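PDB 1UOC: POP2 from Saccharomyces cerevisiae, which degrades RNA from the 3' end with a preference for poly(A), as the RNase D-type nuclease domain of a subunit of the CCR4-NOT mRNA deadenylase complex. Local coordinates for residues Gly149-Asp154 with His191-Asn196; Leu236-Phe241 with Leu255-Gln260. All blocks are in the same frame, centred on the assembly; numbering follows the deposited sequence.

The two contacts illustrate how chemistry follows place in the DEDD nuclease fold. Contact 1 is partly buried: it joins the loop between helix 138-146 and strand 157-160 to the end of helix 183-193, and it combines two hydrogen bonds with methionine, tyrosine and proline packing. Contact 2 is the buried one of the pair, where the turn after helix 229-235 lies on helix 247-264 through leucine methyls, with no hydrogen bond between its segments. They share no helix or strand and follow one another along the chain. The centres of contact 1 and contact 2 are about 25 Å apart, and the nearest atoms of contact 1 and contact 2 about 8 Å apart.

Contact 1. Residues Gly149-Asp154 with His191-Asn196; sequences GLMMDD and HQYMPN
Met151 opens the contact by curling over the last helical residue of the other segment, Tyr193. Bends at chi2 (-53°) and chi3 (-68°) fold its thioether back, so that Met151 CE lies 3.7 Å from Tyr193 CB and also meets CG of Met194. Its CA adds a CA-H...O contact to Tyr193 O. That same carbonyl accepts a hydrogen bond as well: Met152 N donates to Tyr193 O at 2.8 Å, almost straight at hydrogen (174°), although the donor stands above the carbonyl plane. The side chain of Met152 then runs alongside that of Tyr193, both pointing the same way. Met152 CE reaches Tyr193 CE2 at 3.4 Å, while Met152 SD makes an oblique Met-aromatic contact, 5.5 Å from the ring centroid. Nearer the backbone, Met152 CG rests 3.2 Å from Gln192 O. The loop backbone then passes over Pro195, whose CG lies 3.5 Å from Asp153 C and also touches the backbone N of Asp154. The carboxylate of Asp153 bonds elsewhere, through OD1 to Ser155. At Asp154 the backbone O accepts a bond from Asn196 ND2 at 3.1 Å, and this O lies near the plane of the asparagine amide. A leucine in place of Asn196 would probably leave the Asp154 carbonyl without this donor and let the end of the loop shift. Helices 138-146 and 165-174 complete the apolar surroundings with Met146 and Ile171 against Tyr193, which also touches a bound xenon. Met194 packs on Leu167 of helix 165-174, and its side chain lies about 8 Å from that of Asp166 there, a predicted ligand of the catalytic metal. The chemistry thus divides the work: two amide-to-carbonyl bonds pin the loop at separated points, and pliable thioethers fit around the ring where the helix ends.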
loop_
_atom_site.group_PDB
_atom_site.type_symbol
_atom_site.label_atom_id
_atom_site.label_comp_id
_atom_site.label_asym_id
_atom_site.label_seq_id
_atom_site.Cartn_x
_atom_site.Cartn_y
_atom_site.Cartn_z
ATOM N N GLY A 149 6.629 5.679 13.765
ATOM C CA GLY A 149 5.764 5.035 14.731
ATOM C C GLY A 149 4.848 4.041 14.033
ATOM O O GLY A 149 4.062 3.367 14.677
ATOM N N LEU A 150 4.951 3.942 12.713
ATOM C CA LEU A 150 4.117 3.008 11.956
ATOM C C LEU A 150 4.689 1.591 11.922
ATOM O O LEU A 150 3.949 0.625 11.707
ATOM C CB LEU A 150 3.925 3.496 10.516
ATOM C CG LEU A 150 3.097 4.756 10.258
ATOM C CD1 LEU A 150 2.984 5.027 8.779
ATOM C CD2 LEU A 150 1.735 4.559 10.822
ATOM N N MET A 151 6.003 1.476 12.120
ATOM C CA MET A 151 6.689 0.183 12.085
ATOM C C MET A 151 6.929 -0.459 13.454
ATOM O O MET A 151 7.015 0.223 14.465
ATOM C CB MET A 151 8.042 0.327 11.384
ATOM C CG MET A 151 8.033 1.166 10.112
ATOM S SD MET A 151 6.808 0.635 8.921
ATOM C CE MET A 151 7.443 -0.944 8.404
ATOM N N MET A 152 7.038 -1.786 13.460
ATOM C CA MET A 152 7.311 -2.552 14.674
ATOM C C MET A 152 6.379 -2.253 15.832
ATOM O O MET A 152 6.809 -2.203 16.981
ATOM C CB MET A 152 8.749 -2.303 15.120
ATOM C CG MET A 152 9.785 -2.770 14.123
ATOM S SD MET A 152 11.430 -2.348 14.679
ATOM C CE MET A 152 12.075 -1.536 13.256
ATOM N N ASP A 153 5.098 -2.082 15.535
ATOM C CA ASP A 153 4.108 -1.755 16.554
ATOM C C ASP A 153 2.779 -2.402 16.194
ATOM O O ASP A 153 2.095 -1.955 15.276
ATOM C CB ASP A 153 3.954 -0.234 16.622
ATOM C CG ASP A 153 3.083 0.212 17.761
ATOM O OD1 ASP A 153 2.196 -0.562 18.174
ATOM O OD2 ASP A 153 3.283 1.341 18.235
ATOM N N ASP A 154 2.399 -3.433 16.936
ATOM C CA ASP A 154 1.166 -4.153 16.661
ATOM C C ASP A 154 -0.131 -3.369 16.892
ATOM O O ASP A 154 -1.217 -3.875 16.605
ATOM C CB ASP A 154 1.146 -5.475 17.443
ATOM C CG ASP A 154 0.862 -5.290 18.923
ATOM O OD1 ASP A 154 1.456 -4.399 19.563
ATOM O OD2 ASP A 154 0.039 -6.064 19.453
ATOM N N HIS A 191 7.227 -9.717 9.304
ATOM C CA HIS A 191 6.416 -9.752 10.520
ATOM C C HIS A 191 7.024 -8.878 11.613
ATOM O O HIS A 191 6.305 -8.360 12.458
ATOM C CB HIS A 191 6.227 -11.188 11.038
ATOM C CG HIS A 191 5.423 -12.063 10.120
ATOM N ND1 HIS A 191 4.255 -11.640 9.517
ATOM C CD2 HIS A 191 5.613 -13.341 9.712
ATOM C CE1 HIS A 191 3.761 -12.621 8.780
ATOM N NE2 HIS A 191 4.565 -13.665 8.881
ATOM N N GLN A 192 8.342 -8.698 11.589
ATOM C CA GLN A 192 9.017 -7.862 12.586
ATOM C C GLN A 192 8.749 -6.373 12.351
ATOM O O GLN A 192 8.556 -5.623 13.302
ATOM C CB GLN A 192 10.530 -8.127 12.572
ATOM C CG GLN A 192 10.934 -9.489 13.161
ATOM C CD GLN A 192 10.367 -9.684 14.555
ATOM O OE1 GLN A 192 10.315 -8.748 15.346
ATOM N NE2 GLN A 192 9.941 -10.894 14.860
ATOM N N TYR A 193 8.736 -5.945 11.085
ATOM C CA TYR A 193 8.463 -4.544 10.760
ATOM C C TYR A 193 6.975 -4.233 10.759
ATOM O O TYR A 193 6.565 -3.116 11.086
ATOM C CB TYR A 193 9.043 -4.171 9.394
ATOM C CG TYR A 193 10.544 -3.986 9.403
ATOM C CD1 TYR A 193 11.375 -4.857 8.709
ATOM C CD2 TYR A 193 11.133 -2.943 10.129
ATOM C CE1 TYR A 193 12.761 -4.702 8.738
ATOM C CE2 TYR A 193 12.509 -2.780 10.161
ATOM C CZ TYR A 193 13.316 -3.662 9.466
ATOM O OH TYR A 193 14.681 -3.511 9.519
ATOM N N MET A 194 6.165 -5.220 10.388
ATOM C CA MET A 194 4.715 -5.031 10.347
ATOM C C MET A 194 4.056 -6.199 11.056
ATOM O O MET A 194 3.564 -7.135 10.417
ATOM C CB MET A 194 4.210 -4.966 8.896
ATOM C CG MET A 194 4.863 -3.908 8.044
ATOM S SD MET A 194 4.087 -3.769 6.424
ATOM C CE MET A 194 4.204 -5.443 5.899
ATOM N N PRO A 195 4.053 -6.167 12.397
ATOM C CA PRO A 195 3.465 -7.216 13.242
ATOM C C PRO A 195 1.953 -7.384 13.114
ATOM O O PRO A 195 1.373 -8.325 13.661
ATOM C CB PRO A 195 3.887 -6.794 14.656
ATOM C CG PRO A 195 3.975 -5.278 14.547
ATOM C CD PRO A 195 4.650 -5.092 13.212
ATOM N N ASN A 196 1.313 -6.481 12.385
ATOM C CA ASN A 196 -0.139 -6.550 12.228
ATOM C C ASN A 196 -0.504 -6.058 10.833
ATOM O O ASN A 196 -0.534 -4.857 10.582
ATOM C CB ASN A 196 -0.794 -5.671 13.308
ATOM C CG ASN A 196 -2.295 -5.840 13.385
ATOM O OD1 ASN A 196 -2.901 -6.566 12.597
ATOM N ND2 ASN A 196 -2.908 -5.157 14.343
#

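Contact 2. Residues Leu236-Phe241 with Leu255-Gln260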
loop_
_atom_site.group_PDB
_atom_site.type_symbol
_atom_site.label_atom_id
_atom_site.label_comp_id
_atom_site.label_asym_id
_atom_site.label_seq_id
_atom_site.Cartn_x
_atom_site.Cartn_y
_atom_site.Cartn_z
ATOM N N LEU A 236 -18.649 -2.650 -3.603
ATOM C CA LEU A 236 -18.952 -1.940 -2.371
ATOM C C LEU A 236 -19.670 -0.645 -2.724
ATOM O O LEU A 236 -20.106 0.107 -1.851
ATOM C CB LEU A 236 -17.669 -1.650 -1.593
ATOM C CG LEU A 236 -17.042 -2.869 -0.918
ATOM C CD1 LEU A 236 -15.594 -2.582 -0.550
ATOM C CD2 LEU A 236 -17.866 -3.231 0.307
ATOM N N GLY A 237 -19.781 -0.397 -4.025
ATOM C CA GLY A 237 -20.460 0.791 -4.502
ATOM C C GLY A 237 -19.715 2.106 -4.388
ATOM O O GLY A 237 -20.328 3.132 -4.089
ATOM N N LEU A 238 -18.407 2.090 -4.621
ATOM C CA LEU A 238 -17.603 3.309 -4.563
ATOM C C LEU A 238 -17.492 3.891 -5.968
ATOM O O LEU A 238 -17.059 3.209 -6.897
ATOM C CB LEU A 238 -16.205 3.003 -4.024
ATOM C CG LEU A 238 -16.047 2.913 -2.509
ATOM C CD1 LEU A 238 -14.885 1.986 -2.198
ATOM C CD2 LEU A 238 -15.839 4.310 -1.914
ATOM N N PRO A 239 -17.889 5.162 -6.143
ATOM C CA PRO A 239 -17.824 5.810 -7.455
ATOM C C PRO A 239 -16.422 5.784 -8.033
ATOM O O PRO A 239 -15.445 5.835 -7.300
ATOM C CB PRO A 239 -18.292 7.235 -7.158
ATOM C CG PRO A 239 -19.263 7.025 -6.062
ATOM C CD PRO A 239 -18.534 6.049 -5.162
ATOM N N ARG A 240 -16.330 5.717 -9.352
ATOM C CA ARG A 240 -15.044 5.697 -10.022
ATOM C C ARG A 240 -14.422 7.084 -10.083
ATOM O O ARG A 240 -14.122 7.573 -11.176
ATOM C CB ARG A 240 -15.178 5.169 -11.456
ATOM C CG ARG A 240 -14.738 3.725 -11.644
ATOM C CD ARG A 240 -15.809 2.755 -11.219
ATOM N NE ARG A 240 -15.438 1.359 -11.461
ATOM C CZ ARG A 240 -14.856 0.903 -12.571
ATOM N NH1 ARG A 240 -14.549 1.727 -13.565
ATOM N NH2 ARG A 240 -14.614 -0.396 -12.705
ATOM N N PHE A 241 -14.225 7.726 -8.933
ATOM C CA PHE A 241 -13.592 9.046 -8.947
ATOM C C PHE A 241 -12.190 8.897 -9.546
ATOM O O PHE A 241 -11.497 7.904 -9.291
ATOM C CB PHE A 241 -13.485 9.627 -7.538
ATOM C CG PHE A 241 -14.791 10.112 -6.975
ATOM C CD1 PHE A 241 -15.435 9.413 -5.959
ATOM C CD2 PHE A 241 -15.366 11.285 -7.443
ATOM C CE1 PHE A 241 -16.627 9.879 -5.418
ATOM C CE2 PHE A 241 -16.562 11.761 -6.905
ATOM C CZ PHE A 241 -17.194 11.060 -5.890
ATOM N N LEU A 255 -7.782 1.376 1.513
ATOM C CA LEU A 255 -8.210 1.555 2.904
ATOM C C LEU A 255 -9.738 1.704 3.060
ATOM O O LEU A 255 -10.339 1.158 3.985
ATOM C CB LEU A 255 -7.513 2.783 3.493
ATOM C CG LEU A 255 -7.720 3.047 4.977
ATOM C CD1 LEU A 255 -7.133 1.873 5.774
ATOM C CD2 LEU A 255 -7.062 4.364 5.375
ATOM N N LEU A 256 -10.350 2.468 2.160
ATOM C CA LEU A 256 -11.799 2.690 2.177
ATOM C C LEU A 256 -12.490 1.345 2.014
ATOM O O LEU A 256 -13.440 1.017 2.725
ATOM C CB LEU A 256 -12.189 3.601 1.007
ATOM C CG LEU A 256 -12.697 5.030 1.200
ATOM C CD1 LEU A 256 -12.299 5.579 2.555
ATOM C CD2 LEU A 256 -12.155 5.884 0.047
ATOM N N SER A 257 -11.993 0.569 1.058
ATOM C CA SER A 257 -12.545 -0.741 0.777
ATOM C C SER A 257 -12.352 -1.691 1.950
ATOM O O SER A 257 -13.276 -2.402 2.326
ATOM C CB SER A 257 -11.910 -1.321 -0.494
ATOM O OG SER A 257 -12.270 -0.547 -1.628
ATOM N N PHE A 258 -11.161 -1.698 2.537
ATOM C CA PHE A 258 -10.910 -2.578 3.671
ATOM C C PHE A 258 -11.874 -2.303 4.819
ATOM O O PHE A 258 -12.510 -3.210 5.344
ATOM C CB PHE A 258 -9.482 -2.408 4.202
ATOM C CG PHE A 258 -9.191 -3.263 5.384
ATOM C CD1 PHE A 258 -8.879 -4.610 5.221
ATOM C CD2 PHE A 258 -9.310 -2.750 6.673
ATOM C CE1 PHE A 258 -8.697 -5.441 6.333
ATOM C CE2 PHE A 258 -9.133 -3.568 7.788
ATOM C CZ PHE A 258 -8.825 -4.922 7.616
ATOM N N CYS A 259 -11.955 -1.043 5.223
ATOM C CA CYS A 259 -12.811 -0.675 6.330
ATOM C C CYS A 259 -14.310 -0.881 6.065
ATOM O O CYS A 259 -15.061 -1.208 6.984
ATOM C CB CYS A 259 -12.514 0.772 6.733
ATOM S SG CYS A 259 -10.855 0.986 7.420
ATOM N N GLN A 260 -14.742 -0.696 4.823
ATOM C CA GLN A 260 -16.147 -0.881 4.488
ATOM C C GLN A 260 -16.464 -2.370 4.397
ATOM O O GLN A 260 -17.457 -2.838 4.964
ATOM C CB GLN A 260 -16.478 -0.203 3.164
ATOM C CG GLN A 260 -17.954 -0.253 2.832
ATOM C CD GLN A 260 -18.769 0.735 3.652
ATOM O OE1 GLN A 260 -18.474 0.993 4.823
ATOM N NE2 GLN A 260 -19.812 1.288 3.040
#
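Leu236 and Leu238 each turn CG anti to their own carbonyl carbon (chi1 -73° and -82°), directing both isobutyl groups onto the helical segment 255-260. Gln260 answers with CG anti to its backbone N and a bend at chi2 (76°). The key groups meet around Ser257. Leu236 divides its two methyls between successive turns of the helix: CD1 lies 3.7 Å from the backbone O of Ser257 and 3.9 Å from its CB, while CD2 touches CG of Gln260, also at 3.9 Å. The side chains of Leu236 and Gln260 run past each other in opposite directions, and the contact is made by the glutamine's CG. Leu238 brings CD1 to Ser257 OG at 3.7 Å, and its CD2 makes a looser approach of 4.5 Å to CD2 of Leu256. CD1 of Leu238 and CD1 of Leu236 both lie against the serine hydroxyl, whose polar need is met within its own helix by a hydrogen bond with Leu253 O. Gly237 closes helix 229-235 in a Schellman motif, and this tight turn lets Leu236 and Leu238, which precede and follow it, reach the same partner helix. Leu232 and Ala233 of helix 229-235 extend the packing on Ser257, while Phe7 covers Leu238 and Gln260. Elsewhere on helix 247-264, Leu255 and Phe258 lean on strand 40-48, and Leu255 and Cys259 on strand 77-86, placing this helix between the sheet and the turn that ends helix 229-235.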